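PDB 1VKU: acyl carrier protein from Thermotoga maritima, which probably carries the growing fatty acid chain on a phosphopantetheine arm during fatty acid biosynthesis. Local coordinates for residues Ala20-Ile25 with Ile54-Phe59. Numbering follows the deposited sequence.
Sequences AKFVEI and IDLVMF
F22 and L56 meet at about a right angle where helix 14-28 packs on helix 50-64, a worked example of helices joined through apolar side chains. Both methyls of L56 meet the CD1-CE1 bond of the F22 ring: CD2 lies obliquely, 3.7 Å from F22 CE1, and CD1 comes within 3.7 Å of F22 CD1. F22 gets there because its CG stands anti to the backbone N (chi1 167°), swinging the ring forward from a CB that does not itself face helix 50-64. One turn on, I25 directs its CB toward that helix. Its CG2 branch lies against F59, 3.9 Å from CD2 and the same distance from CB, the two side chains crossing obliquely, and it also meets L56 CD1 at 4.0 Å. The helix segments cross at 117°, their axes 10.9 Å apart, a separation bridged by side chains. The ring of F43 meets that of F22 at about 70°, while V79 and L82 of helix 79-92 join F22 and L56 respectively in the same core. An alanine in place of F22 would probably leave both L56 methyls and the F43 ring without their aromatic partner. With no hydrogen bond between the segments, cohesion here is apolar, resting on dispersion and water exclusion, as is consistent with the small helical bundle of acyl carrier proteins.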
loop_
_atom_site.group_PDB
_atom_site.type_symbol
_atom_site.label_atom_id
_atom_site.label_comp_id
_atom_site.label_asym_id
_atom_site.label_seq_id
_atom_site.Cartn_x
_atom_site.Cartn_y
_atom_site.Cartn_z
ATOM N N ALA A 20 0.231 -8.894 0.155
ATOM C CA ALA A 20 1.477 -9.600 0.350
ATOM C C ALA A 20 2.660 -8.702 0.014
ATOM O O ALA A 20 3.688 -8.789 0.671
ATOM C CB ALA A 20 1.523 -10.907 -0.483
ATOM N N LYS A 21 2.520 -7.868 -1.019
ATOM C CA LYS A 21 3.557 -6.924 -1.387
ATOM C C LYS A 21 3.739 -5.853 -0.289
ATOM O O LYS A 21 4.856 -5.557 0.121
ATOM C CB LYS A 21 3.209 -6.240 -2.726
ATOM C CG LYS A 21 4.334 -5.439 -3.281
ATOM C CD LYS A 21 5.390 -6.406 -3.738
ATOM C CE LYS A 21 6.569 -5.683 -4.195
ATOM N NZ LYS A 21 7.584 -6.669 -4.471
ATOM N N PHE A 22 2.627 -5.311 0.200
ATOM C CA PHE A 22 2.659 -4.420 1.344
ATOM C C PHE A 22 3.457 -5.054 2.509
ATOM O O PHE A 22 4.351 -4.431 3.039
ATOM C CB PHE A 22 1.238 -4.104 1.771
ATOM C CG PHE A 22 1.119 -3.457 3.114
ATOM C CD1 PHE A 22 2.011 -2.479 3.531
ATOM C CD2 PHE A 22 0.079 -3.809 3.957
ATOM C CE1 PHE A 22 1.886 -1.888 4.774
ATOM C CE2 PHE A 22 -0.056 -3.215 5.205
ATOM C CZ PHE A 22 0.847 -2.261 5.617
ATOM N N VAL A 23 3.155 -6.296 2.881
ATOM C CA VAL A 23 3.860 -6.959 3.996
ATOM C C VAL A 23 5.367 -7.095 3.712
ATOM O O VAL A 23 6.202 -6.874 4.600
ATOM C CB VAL A 23 3.189 -8.287 4.332
ATOM C CG1 VAL A 23 3.988 -9.122 5.345
ATOM C CG2 VAL A 23 1.833 -7.999 4.890
ATOM N N GLU A 24 5.713 -7.431 2.475
ATOM C CA GLU A 24 7.108 -7.653 2.090
ATOM C C GLU A 24 7.901 -6.359 2.130
ATOM O O GLU A 24 9.029 -6.317 2.641
ATOM C CB GLU A 24 7.162 -8.271 0.687
ATOM C CG GLU A 24 8.507 -8.218 -0.035
ATOM C CD GLU A 24 8.356 -8.330 -1.560
ATOM O OE1 GLU A 24 7.430 -9.028 -2.052
ATOM O OE2 GLU A 24 9.156 -7.693 -2.288
ATOM N N ILE A 25 7.310 -5.306 1.587
ATOM C CA ILE A 25 7.927 -3.985 1.610
ATOM C C ILE A 25 8.072 -3.491 3.046
ATOM O O ILE A 25 9.119 -3.008 3.422
ATOM C CB ILE A 25 7.099 -2.974 0.797
ATOM C CG1 ILE A 25 7.248 -3.223 -0.708
ATOM C CG2 ILE A 25 7.536 -1.560 1.146
ATOM C CD1 ILE A 25 6.240 -2.493 -1.523
ATOM N N ILE A 54 3.916 7.936 3.409
ATOM C CA ILE A 54 4.640 8.522 2.265
ATOM C C ILE A 54 5.749 7.587 1.750
ATOM O O ILE A 54 5.850 7.381 0.551
ATOM C CB ILE A 54 5.220 9.906 2.634
ATOM C CG1 ILE A 54 4.104 10.911 2.847
ATOM C CG2 ILE A 54 6.249 10.382 1.593
ATOM C CD1 ILE A 54 4.516 12.186 3.550
ATOM N N ASP A 55 6.559 7.016 2.646
ATOM C CA ASP A 55 7.617 6.089 2.230
ATOM C C ASP A 55 7.001 4.853 1.581
ATOM O O ASP A 55 7.418 4.438 0.516
ATOM C CB ASP A 55 8.503 5.655 3.394
ATOM C CG ASP A 55 9.533 6.695 3.779
ATOM O OD1 ASP A 55 10.249 7.254 2.899
ATOM O OD2 ASP A 55 9.721 6.999 4.975
ATOM N N LEU A 56 6.018 4.255 2.237
ATOM C CA LEU A 56 5.270 3.127 1.672
ATOM C C LEU A 56 4.736 3.416 0.262
ATOM O O LEU A 56 4.887 2.589 -0.631
ATOM C CB LEU A 56 4.103 2.750 2.582
ATOM C CG LEU A 56 3.323 1.480 2.283
ATOM C CD1 LEU A 56 4.205 0.265 2.406
ATOM C CD2 LEU A 56 2.218 1.428 3.279
ATOM N N VAL A 57 4.145 4.591 0.069
ATOM C CA VAL A 57 3.550 4.975 -1.226
ATOM C C VAL A 57 4.654 5.086 -2.286
ATOM O O VAL A 57 4.504 4.553 -3.378
ATOM C CB VAL A 57 2.707 6.272 -1.099
ATOM C CG1 VAL A 57 2.400 6.896 -2.447
ATOM C CG2 VAL A 57 1.405 6.003 -0.308
HETATM N N MSE A 58 5.777 5.722 -1.941
HETATM C CA MSE A 58 6.877 5.887 -2.871
HETATM C C MSE A 58 7.496 4.543 -3.239
HETATM O O MSE A 58 7.952 4.366 -4.371
HETATM C CB MSE A 58 7.922 6.841 -2.328
HETATM C CG MSE A 58 7.457 8.268 -2.307
HETATM SE SE MSE A 58 8.694 9.424 -1.258
HETATM C CE MSE A 58 10.122 9.623 -2.628
ATOM N N PHE A 59 7.476 3.594 -2.303
ATOM C CA PHE A 59 7.951 2.227 -2.600
ATOM C C PHE A 59 7.003 1.499 -3.567
ATOM O O PHE A 59 7.466 0.866 -4.497
ATOM C CB PHE A 59 8.157 1.367 -1.348
ATOM C CG PHE A 59 9.374 1.739 -0.503
ATOM C CD1 PHE A 59 10.636 1.861 -1.063
ATOM C CD2 PHE A 59 9.236 1.896 0.883
ATOM C CE1 PHE A 59 11.726 2.182 -0.268
ATOM C CE2 PHE A 59 10.318 2.196 1.668
ATOM C CZ PHE A 59 11.556 2.349 1.097
#